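Local coordinates for protein dihydroorotase (Saccharomyces cerevisiae S288C, PDB 6L0A) that catalyses the zinc-dependent conversion of N-carbamoyl-L-aspartate to dihydroorotate, the third step of de novo pyrimidine biosynthesis, at residues P42-Q45 / P46-T50; F74-S77 / K78-P82; A110-P114 / N115-A119. All blocks are in the same frame, centred on the assembly; numbering follows the deposited sequence.

Contact 1 of 3, residues P42-Q45 / P46-T50. With LMR ((2S)-2-hydroxybutanedioic acid), chain M.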
ATOM      1  N   PRO C  42      -7.557 -21.798 -11.050  1.00 12.55           N
ATOM      2  CA  PRO C  42      -8.159 -21.812 -12.391  1.00 12.29           C
ATOM      3  C   PRO C  42      -8.377 -20.453 -13.053  1.00 11.88           C
ATOM      4  O   PRO C  42      -9.136 -20.358 -14.024  1.00 13.39           O
ATOM      5  CB  PRO C  42      -9.508 -22.483 -12.121  1.00 12.30           C
ATOM      6  CG  PRO C  42      -9.913 -21.878 -10.813  1.00 12.15           C
ATOM      7  CD  PRO C  42      -8.600 -21.720 -10.010  1.00 12.20           C
ATOM      8  N   ASN C  43      -7.772 -19.388 -12.538  1.00 12.33           N
ATOM      9  CA  ASN C  43      -8.072 -18.045 -13.041  1.00 10.33           C
ATOM     10  C   ASN C  43      -7.209 -17.738 -14.271  1.00 13.39           C
ATOM     11  O   ASN C  43      -6.444 -16.778 -14.335  1.00 12.87           O
ATOM     12  CB  ASN C  43      -7.897 -17.009 -11.932  1.00 12.79           C
ATOM     13  CG  ASN C  43      -6.483 -16.941 -11.407  1.00 13.10           C
ATOM     14  OD1 ASN C  43      -5.730 -17.920 -11.478  1.00 14.13           O
ATOM     15  ND2 ASN C  43      -6.101 -15.771 -10.873  1.00 12.71           N
ATOM     16  N   LEU C  44      -7.363 -18.603 -15.276  1.00 14.15           N
ATOM     17  CA  LEU C  44      -6.795 -18.366 -16.591  1.00 19.05           C
ATOM     18  C   LEU C  44      -7.680 -17.399 -17.383  1.00 16.47           C
ATOM     19  O   LEU C  44      -8.744 -16.955 -16.924  1.00 15.43           O
ATOM     20  CB  LEU C  44      -6.639 -19.688 -17.343  1.00 15.72           C
ATOM     21  CG  LEU C  44      -5.909 -20.831 -16.623  1.00 19.35           C
ATOM     22  CD1 LEU C  44      -5.678 -22.020 -17.555  1.00 17.67           C
ATOM     23  CD2 LEU C  44      -4.598 -20.350 -16.076  1.00 17.58           C
ATOM     24  N   GLN C  45      -7.220 -17.076 -18.593  1.00 16.34           N
ATOM     25  CA  GLN C  45      -7.990 -16.328 -19.582  1.00 18.24           C
ATOM     26  C   GLN C  45      -8.216 -17.230 -20.789  1.00 17.67           C
ATOM     27  O   GLN C  45      -7.258 -17.522 -21.521  1.00 21.48           O
ATOM     28  CB  GLN C  45      -7.260 -15.055 -20.009  1.00 18.00           C
ATOM     29  CG  GLN C  45      -7.116 -13.991 -18.926  1.00 19.25           C
ATOM     30  CD  GLN C  45      -6.607 -12.672 -19.494  1.00 22.31           C
ATOM     31  OE1 GLN C  45      -6.613 -12.462 -20.712  1.00 25.09           O
ATOM     32  NE2 GLN C  45      -6.163 -11.781 -18.618  1.00 21.42           N
ATOM     33  N   PRO C  46      -9.432 -17.737 -21.018  1.00 19.71           N
ATOM     34  CA  PRO C  46     -10.602 -17.622 -20.153  1.00 17.01           C
ATOM     35  C   PRO C  46     -10.453 -18.520 -18.938  1.00 17.40           C
ATOM     36  O   PRO C  46      -9.583 -19.396 -18.959  1.00 16.96           O
ATOM     37  CB  PRO C  46     -11.758 -18.105 -21.046  1.00 18.02           C
ATOM     38  CG  PRO C  46     -11.178 -18.273 -22.400  1.00 23.32           C
ATOM     39  CD  PRO C  46      -9.737 -18.536 -22.216  1.00 23.75           C
ATOM     40  N   PRO C  47     -11.279 -18.303 -17.914  1.00 15.49           N
ATOM     41  CA  PRO C  47     -11.209 -19.148 -16.715  1.00 16.91           C
ATOM     42  C   PRO C  47     -11.545 -20.589 -17.049  1.00 20.01           C
ATOM     43  O   PRO C  47     -12.287 -20.876 -17.992  1.00 18.43           O
ATOM     44  CB  PRO C  47     -12.268 -18.545 -15.784  1.00 16.61           C
ATOM     45  CG  PRO C  47     -13.168 -17.730 -16.693  1.00 22.54           C
ATOM     46  CD  PRO C  47     -12.273 -17.226 -17.781  1.00 18.10           C
ATOM     47  N   ILE C  48     -11.013 -21.502 -16.242  1.00 16.42           N
ATOM     48  CA  ILE C  48     -11.272 -22.924 -16.450  1.00 17.45           C
ATOM     49  C   ILE C  48     -12.672 -23.246 -15.947  1.00 17.94           C
ATOM     50  O   ILE C  48     -12.900 -23.350 -14.738  1.00 16.79           O
ATOM     51  CB  ILE C  48     -10.239 -23.801 -15.742  1.00 13.50           C
ATOM     52  CG1 ILE C  48      -8.823 -23.374 -16.114  1.00 17.50           C
ATOM     53  CG2 ILE C  48     -10.524 -25.260 -16.087  1.00 15.48           C
ATOM     54  CD1 ILE C  48      -7.767 -24.229 -15.439  1.00 19.44           C
ATOM     55  N   THR C  49     -13.610 -23.456 -16.879  1.00 15.33           N
ATOM     56  CA  THR C  49     -14.989 -23.753 -16.520  1.00 18.25           C
ATOM     57  C   THR C  49     -15.557 -24.918 -17.321  1.00 22.05           C
ATOM     58  O   THR C  49     -16.775 -25.129 -17.294  1.00 23.82           O
ATOM     59  CB  THR C  49     -15.881 -22.524 -16.726  1.00 22.27           C
ATOM     60  OG1 THR C  49     -15.938 -22.211 -18.129  1.00 23.08           O
ATOM     61  CG2 THR C  49     -15.331 -21.316 -15.965  1.00 18.78           C
ATOM     62  N   THR C  50     -14.726 -25.657 -18.056  1.00 22.30           N
ATOM     63  CA  THR C  50     -15.213 -26.766 -18.860  1.00 21.87           C
ATOM     64  C   THR C  50     -14.351 -28.000 -18.634  1.00 23.59           C
ATOM     65  O   THR C  50     -13.163 -27.915 -18.299  1.00 19.99           O
ATOM     66  CB  THR C  50     -15.252 -26.414 -20.353  1.00 24.28           C
ATOM     67  OG1 THR C  50     -13.928 -26.135 -20.823  1.00 22.94           O
ATOM     68  CG2 THR C  50     -16.164 -25.205 -20.601  1.00 26.15           C
TER
HETATM   69  C1  LMR M 403      -4.612 -13.882  -6.051  1.00 29.84           C
HETATM   70  O1A LMR M 403      -4.533 -15.002  -5.480  1.00 25.15           O
HETATM   71  O1B LMR M 403      -5.356 -13.031  -5.519  1.00 19.55           O
HETATM   72  C2  LMR M 403      -3.854 -13.539  -7.355  1.00 23.39           C
HETATM   73  O2  LMR M 403      -2.911 -12.488  -7.262  1.00 22.49           O
HETATM   74  C3  LMR M 403      -2.978 -14.677  -7.759  1.00 30.64           C
HETATM   75  C4  LMR M 403      -2.844 -14.391  -9.237  1.00 17.56           C
HETATM   76  O4A LMR M 403      -2.207 -13.376  -9.685  1.00 14.00           O
HETATM   77  O4B LMR M 403      -3.425 -15.220  -9.949  1.00 17.06           O

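Contact 2 of 3, residues F74-S77 / K78-P82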
ATOM      1  N   PHE C  74     -12.088 -26.023 -10.867  1.00 13.95           N
ATOM      2  CA  PHE C  74     -12.892 -25.128 -11.680  1.00 12.52           C
ATOM      3  C   PHE C  74     -12.936 -23.737 -11.048  1.00 12.78           C
ATOM      4  O   PHE C  74     -12.810 -23.571  -9.832  1.00 16.00           O
ATOM      5  CB  PHE C  74     -14.335 -25.642 -11.813  1.00 15.32           C
ATOM      6  CG  PHE C  74     -14.532 -26.703 -12.872  1.00 14.26           C
ATOM      7  CD1 PHE C  74     -13.686 -26.793 -13.972  1.00 17.28           C
ATOM      8  CD2 PHE C  74     -15.602 -27.578 -12.778  1.00 20.32           C
ATOM      9  CE1 PHE C  74     -13.898 -27.763 -14.957  1.00 19.78           C
ATOM     10  CE2 PHE C  74     -15.820 -28.553 -13.740  1.00 21.44           C
ATOM     11  CZ  PHE C  74     -14.973 -28.647 -14.834  1.00 20.54           C
ATOM     12  N   TYR C  75     -13.158 -22.743 -11.896  1.00 11.72           N
ATOM     13  CA  TYR C  75     -13.403 -21.363 -11.489  1.00 12.52           C
ATOM     14  C   TYR C  75     -14.904 -21.170 -11.300  1.00 14.93           C
ATOM     15  O   TYR C  75     -15.693 -21.565 -12.163  1.00 16.61           O
ATOM     16  CB  TYR C  75     -12.852 -20.471 -12.595  1.00 13.85           C
ATOM     17  CG  TYR C  75     -12.886 -18.971 -12.484  1.00 13.19           C
ATOM     18  CD1 TYR C  75     -14.068 -18.258 -12.668  1.00 16.32           C
ATOM     19  CD2 TYR C  75     -11.706 -18.258 -12.304  1.00 13.04           C
ATOM     20  CE1 TYR C  75     -14.069 -16.866 -12.630  1.00 17.50           C
ATOM     21  CE2 TYR C  75     -11.697 -16.874 -12.269  1.00 12.17           C
ATOM     22  CZ  TYR C  75     -12.877 -16.187 -12.426  1.00 15.55           C
ATOM     23  OH  TYR C  75     -12.859 -14.811 -12.398  1.00 14.97           O
ATOM     24  N   LEU C  76     -15.310 -20.584 -10.174  1.00 13.28           N
ATOM     25  CA  LEU C  76     -16.746 -20.429  -9.909  1.00 14.38           C
ATOM     26  C   LEU C  76     -17.297 -19.323 -10.804  1.00 20.20           C
ATOM     27  O   LEU C  76     -17.096 -18.133 -10.545  1.00 17.52           O
ATOM     28  CB  LEU C  76     -17.001 -20.138  -8.432  1.00 14.87           C
ATOM     29  CG  LEU C  76     -18.486 -20.165  -7.999  1.00 17.50           C
ATOM     30  CD1 LEU C  76     -19.054 -21.552  -8.172  1.00 17.91           C
ATOM     31  CD2 LEU C  76     -18.669 -19.723  -6.549  1.00 17.72           C
ATOM     32  N   SER C  77     -18.007 -19.699 -11.863  1.00 25.94           N
ATOM     33  CA  SER C  77     -18.433 -18.715 -12.851  1.00 25.16           C
ATOM     34  C   SER C  77     -19.910 -18.872 -13.171  1.00 23.51           C
ATOM     35  O   SER C  77     -20.542 -19.876 -12.835  1.00 23.92           O
ATOM     36  CB  SER C  77     -17.612 -18.803 -14.147  1.00 27.01           C
ATOM     37  OG  SER C  77     -18.193 -19.683 -15.088  1.00 30.85           O
ATOM     38  N   LYS C  78     -20.444 -17.833 -13.814  1.00 28.43           N
ATOM     39  CA  LYS C  78     -21.831 -17.857 -14.270  1.00 32.74           C
ATOM     40  C   LYS C  78     -22.153 -19.068 -15.128  1.00 32.47           C
ATOM     41  O   LYS C  78     -23.305 -19.516 -15.126  1.00 34.16           O
ATOM     42  CB  LYS C  78     -22.103 -16.591 -15.107  1.00 31.00           C
ATOM     43  CG  LYS C  78     -22.161 -15.288 -14.351  1.00 38.00           C
ATOM     44  CD  LYS C  78     -22.368 -14.160 -15.348  1.00 39.09           C
ATOM     45  CE  LYS C  78     -21.120 -13.330 -15.459  1.00 34.74           C
ATOM     46  NZ  LYS C  78     -20.741 -12.842 -14.110  1.00 39.62           N
ATOM     47  N   ASP C  79     -21.152 -19.622 -15.814  1.00 31.43           N
ATOM     48  CA  ASP C  79     -21.366 -20.680 -16.786  1.00 26.85           C
ATOM     49  C   ASP C  79     -21.447 -22.063 -16.154  1.00 31.14           C
ATOM     50  O   ASP C  79     -21.952 -22.995 -16.790  1.00 34.05           O
ATOM     51  CB  ASP C  79     -20.246 -20.645 -17.828  1.00 38.06           C
ATOM     52  CG  ASP C  79     -20.158 -19.302 -18.543  1.00 44.07           C
ATOM     53  OD1 ASP C  79     -21.207 -18.635 -18.692  1.00 50.75           O
ATOM     54  OD2 ASP C  79     -19.041 -18.898 -18.928  1.00 43.85           O
ATOM     55  N   LEU C  80     -20.986 -22.213 -14.915  1.00 24.16           N
ATOM     56  CA  LEU C  80     -20.981 -23.515 -14.261  1.00 27.63           C
ATOM     57  C   LEU C  80     -22.405 -24.013 -14.012  1.00 30.07           C
ATOM     58  O   LEU C  80     -23.321 -23.233 -13.723  1.00 28.35           O
ATOM     59  CB  LEU C  80     -20.220 -23.422 -12.938  1.00 26.61           C
ATOM     60  CG  LEU C  80     -18.834 -24.043 -12.835  1.00 27.64           C
ATOM     61  CD1 LEU C  80     -17.958 -23.631 -14.012  1.00 34.96           C
ATOM     62  CD2 LEU C  80     -18.194 -23.620 -11.516  1.00 18.89           C
ATOM     63  N   THR C  81     -22.590 -25.327 -14.137  1.00 24.91           N
ATOM     64  CA  THR C  81     -23.883 -25.947 -13.883  1.00 29.61           C
ATOM     65  C   THR C  81     -23.698 -27.161 -12.988  1.00 25.29           C
ATOM     66  O   THR C  81     -22.648 -27.813 -13.031  1.00 25.13           O
ATOM     67  CB  THR C  81     -24.594 -26.378 -15.179  1.00 28.39           C
ATOM     68  OG1 THR C  81     -23.925 -27.514 -15.745  1.00 29.44           O
ATOM     69  CG2 THR C  81     -24.619 -25.227 -16.190  1.00 31.74           C
ATOM     70  N   PRO C  82     -24.701 -27.483 -12.163  1.00 24.50           N
ATOM     71  CA  PRO C  82     -24.584 -28.661 -11.285  1.00 22.11           C
ATOM     72  C   PRO C  82     -24.267 -29.949 -12.021  1.00 27.30           C
ATOM     73  O   PRO C  82     -23.525 -30.793 -11.505  1.00 26.03           O
ATOM     74  CB  PRO C  82     -25.957 -28.724 -10.598  1.00 26.19           C
ATOM     75  CG  PRO C  82     -26.459 -27.313 -10.624  1.00 21.16           C
ATOM     76  CD  PRO C  82     -25.933 -26.712 -11.905  1.00 26.20           C
TER
HETATM   77  O   HOH W   1     -22.893 -21.006 -12.149  1.00 29.57           O

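Contact 3 of 3, residues A110-P114 / N115-A119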
ATOM      1  N   ALA C 110     -14.557 -12.154 -14.199  1.00 13.96           N
ATOM      2  CA  ALA C 110     -15.645 -13.106 -14.377  1.00 15.15           C
ATOM      3  C   ALA C 110     -16.148 -13.698 -13.053  1.00 16.18           C
ATOM      4  O   ALA C 110     -16.959 -14.627 -13.080  1.00 15.52           O
ATOM      5  CB  ALA C 110     -15.193 -14.231 -15.315  1.00 15.94           C
ATOM      6  N   GLY C 111     -15.687 -13.194 -11.904  1.00 16.73           N
ATOM      7  CA  GLY C 111     -16.033 -13.764 -10.615  1.00 17.40           C
ATOM      8  C   GLY C 111     -17.402 -13.368 -10.089  1.00 22.55           C
ATOM      9  O   GLY C 111     -18.267 -12.893 -10.827  1.00 20.57           O
ATOM     10  N   VAL C 112     -17.591 -13.550  -8.779  1.00 17.45           N
ATOM     11  CA  VAL C 112     -18.916 -13.487  -8.172  1.00 23.27           C
ATOM     12  C   VAL C 112     -19.083 -12.213  -7.342  1.00 22.65           C
ATOM     13  O   VAL C 112     -18.127 -11.503  -7.030  1.00 26.10           O
ATOM     14  CB  VAL C 112     -19.218 -14.720  -7.298  1.00 25.68           C
ATOM     15  CG1 VAL C 112     -18.872 -15.997  -8.030  1.00 28.93           C
ATOM     16  CG2 VAL C 112     -18.473 -14.606  -5.977  1.00 25.57           C
ATOM     17  N   ASP C 113     -20.336 -11.944  -6.970  1.00 29.89           N
ATOM     18  CA  ASP C 113     -20.665 -10.964  -5.946  1.00 30.51           C
ATOM     19  C   ASP C 113     -20.895 -11.712  -4.642  1.00 28.33           C
ATOM     20  O   ASP C 113     -21.933 -12.375  -4.500  1.00 27.03           O
ATOM     21  CB  ASP C 113     -21.913 -10.173  -6.339  1.00 33.86           C
ATOM     22  CG  ASP C 113     -22.398  -9.234  -5.237  1.00 40.00           C
ATOM     23  OD1 ASP C 113     -21.663  -9.013  -4.245  1.00 35.82           O
ATOM     24  OD2 ASP C 113     -23.521  -8.696  -5.378  1.00 44.70           O
ATOM     25  N   PRO C 114     -19.974 -11.652  -3.671  1.00 22.11           N
ATOM     26  CA  PRO C 114     -20.153 -12.424  -2.431  1.00 22.72           C
ATOM     27  C   PRO C 114     -21.267 -11.912  -1.536  1.00 34.31           C
ATOM     28  O   PRO C 114     -21.471 -12.477  -0.451  1.00 34.84           O
ATOM     29  CB  PRO C 114     -18.792 -12.289  -1.734  1.00 24.63           C
ATOM     30  CG  PRO C 114     -18.237 -11.005  -2.254  1.00 25.03           C
ATOM     31  CD  PRO C 114     -18.726 -10.869  -3.668  1.00 25.34           C
ATOM     32  N   ASN C 115     -21.978 -10.855  -1.935  1.00 29.95           N
ATOM     33  CA  ASN C 115     -23.136 -10.410  -1.167  1.00 36.90           C
ATOM     34  C   ASN C 115     -24.389 -11.193  -1.520  1.00 40.28           C
ATOM     35  O   ASN C 115     -25.332 -11.227  -0.718  1.00 39.38           O
ATOM     36  CB  ASN C 115     -23.397  -8.917  -1.389  1.00 32.54           C
ATOM     37  CG  ASN C 115     -22.366  -8.046  -0.723  1.00 37.39           C
ATOM     38  OD1 ASN C 115     -21.867  -8.360   0.358  1.00 36.98           O
ATOM     39  ND2 ASN C 115     -22.032  -6.939  -1.371  1.00 44.51           N
ATOM     40  N   ASP C 116     -24.418 -11.810  -2.707  1.00 33.81           N
ATOM     41  CA  ASP C 116     -25.515 -12.663  -3.153  1.00 36.47           C
ATOM     42  C   ASP C 116     -24.892 -13.937  -3.742  1.00 37.16           C
ATOM     43  O   ASP C 116     -24.672 -14.045  -4.954  1.00 31.09           O
ATOM     44  CB  ASP C 116     -26.404 -11.928  -4.155  1.00 42.42           C
ATOM     45  CG  ASP C 116     -27.779 -12.561  -4.291  1.00 43.35           C
ATOM     46  OD1 ASP C 116     -27.850 -13.801  -4.443  1.00 44.35           O
ATOM     47  OD2 ASP C 116     -28.785 -11.819  -4.252  1.00 45.16           O
ATOM     48  N   PHE C 117     -24.582 -14.887  -2.856  1.00 30.88           N
ATOM     49  CA  PHE C 117     -24.125 -16.225  -3.217  1.00 29.71           C
ATOM     50  C   PHE C 117     -25.275 -17.163  -3.542  1.00 35.64           C
ATOM     51  O   PHE C 117     -25.027 -18.306  -3.946  1.00 26.23           O
ATOM     52  CB  PHE C 117     -23.323 -16.843  -2.069  1.00 28.91           C
ATOM     53  CG  PHE C 117     -21.838 -16.578  -2.122  1.00 26.02           C
ATOM     54  CD1 PHE C 117     -21.091 -16.917  -3.234  1.00 25.58           C
ATOM     55  CD2 PHE C 117     -21.188 -16.030  -1.025  1.00 22.91           C
ATOM     56  CE1 PHE C 117     -19.718 -16.690  -3.261  1.00 23.92           C
ATOM     57  CE2 PHE C 117     -19.836 -15.802  -1.043  1.00 23.19           C
ATOM     58  CZ  PHE C 117     -19.092 -16.135  -2.161  1.00 23.34           C
ATOM     59  N   SER C 118     -26.522 -16.710  -3.360  1.00 36.46           N
ATOM     60  CA  SER C 118     -27.671 -17.604  -3.466  1.00 37.19           C
ATOM     61  C   SER C 118     -27.793 -18.217  -4.854  1.00 33.25           C
ATOM     62  O   SER C 118     -28.242 -19.362  -4.986  1.00 35.88           O
ATOM     63  CB  SER C 118     -28.953 -16.848  -3.115  1.00 35.60           C
ATOM     64  OG  SER C 118     -29.341 -16.015  -4.195  1.00 39.10           O
ATOM     65  N   ALA C 119     -27.407 -17.475  -5.897  1.00 35.02           N
ATOM     66  CA  ALA C 119     -27.500 -17.986  -7.259  1.00 30.94           C
ATOM     67  C   ALA C 119     -26.591 -19.180  -7.499  1.00 33.52           C
ATOM     68  O   ALA C 119     -26.809 -19.925  -8.458  1.00 35.57           O
ATOM     69  CB  ALA C 119     -27.165 -16.887  -8.267  1.00 37.31           C
TER
HETATM   70  O   HOH W   2     -22.736 -13.705  -6.842  1.00 33.82           O

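Contact 1 of 3, residues P42-Q45 / P46-T50
P42 and I48 close the neck of a strand-to-helix loop of the TIM-barrel-type amidohydrolase fold, one that supplies N43 to the ligand pocket. The buried neck is the tight part. I48 N reaches P42 O at 3.1 Å in a nearly straight hydrogen bond (172°), in the carbonyl plane. The same oxygen takes a weak bond from L44 N, which closes an inverse gamma turn centred on N43. Branched aliphatic side chains suit the buried side of the neck: L44 CD1 lies 3.7 Å from I48 CD1, the two chains crossing obliquely, and I48 CB packs against P42 CB at 3.9 Å. Both L44 and I48 continue onto helix 51-64.

The far end, Q45 and P46, is exposed. A cis peptide before P46 reverses the chain there, a form that proline tolerates better than other residues; Q45 stretches away and its NE2 donates to N107 OD1.

The N43 side chain leaves P46-T50 behind and reaches the malate. Its CG sits between the backbone N and the carbonyl carbon (chi1 62°), and its amide serves two acceptors through one nitrogen: ND2 donates to T106 O and to O4B of the malate, the latter at 2.9 Å and 172°.

Contact 2 of 3, residues F74-S77 / K78-P82
L80 turns its side chain back over the backbone of F74-S77, packing on it within the loop between strand 69-71 and helix 82-90. Its CD2 methyl sits 3.3 Å from Y75 O and 3.9 Å from L76 CA, so the branch covers a strip of main chain more than any single side chain. L76 meets it at about a right angle: its CB starts away from K78-P82, but with CG anti to the backbone N (chi1 -171°) CD1 swings back to 4.0 Å from L80 CD2. Beyond, L76 reaches I123 and F124 of helix 121-130, while F74, whose CB touches L80 only loosely, packs on helix 82-90. Large apolar residues fit these buried positions.

The return of the chain is a type I beta turn from S77 to L80. L80 N donates to S77 O at 3.2 Å, approaching from well above the carbonyl plane. A water 2.7 Å from S77 O and 2.8 Å from L80 O can donate to these carbonyls, although other acceptors compete for its protons. At the head of the turn S77 OG accepts from D79 N at 3.0 Å (150°), an ST turn; serine is short enough to bend back onto its own turn. With an alanine in place of S77 the main-chain bond from L80 N could stay, but D79 N is likely to lose its side-chain acceptor and the first half of the turn to be held less firmly.

K78 and D79 occupy the exposed corner, where charged residues suit the solvent; D79 CB stays beside S77 OG. The chemistry thus divides in two: the buried side rests on dispersion between leucines and backbone, whereas the turn is held by two bonds to S77, of which only the hydroxyl's is specific to its side chain.

Contact 3 of 3, residues A110-P114 / N115-A119
An Asx turn and a type I beta turn begin together at D113, in the loop that leads to helix 121-130 of the amidohydrolase barrel. D113 OD1 accepts from N115 N at 3.0 Å (162°), met from above the carboxylate plane, and D113 O accepts from D116 N at 3.1 Å. D113 CG lies opposite its own backbone N and beside the carbonyl carbon (chi1 174°), which brings OD1 over the start of the following peptides to meet N115 N. The carboxylate and the N115 amide lie nearly perpendicular.

Proline suits the second position of the beta turn, where its ring restricts phi and no N-H is needed. P114 also serves as a platform: its CA sits over one face of the F117 ring, 4.0 Å from the centroid and 22° off the normal, a CH-pi contact offset toward the rim. P114 CB adds an approach of 3.7 Å to F117 CE2. The side chain of V112, a compact branched residue in a buried place, crosses F117 at about a right angle, V112 CG2 3.6 Å from F117 CE1. F117 and P114 both continue onto F160 of helix 156-170, so the aromatic ring ties the turn to that helix.

D113, N115 and D116 make the exposed side, where polar residues are expected. A water accepts from D113 N and donates to D116 O, bridging the mouth of the turn. Just beyond, S118 OG donates to the syn lone pair of D116 OD1 at 2.7 Å.

Overall arrangement
The three contacts come in series along the chain, each a loop that leads toward a helix: contact 1 toward helix 51-64, contact 2 toward 82-90 and contact 3 toward 121-130. Contact 2 lies between the others in space, its centre about 10 Å from that of contact 1 and about 11 Å from that of contact 3, while contacts 1 and 3 are about 17 Å apart. Y75 links them: its backbone probably bonds to I48, its ring packs on P47, and its hydroxyl lies beside A110 and G111. The row thus runs from the malate pocket outward, joining an active-site loop to more peripheral turns.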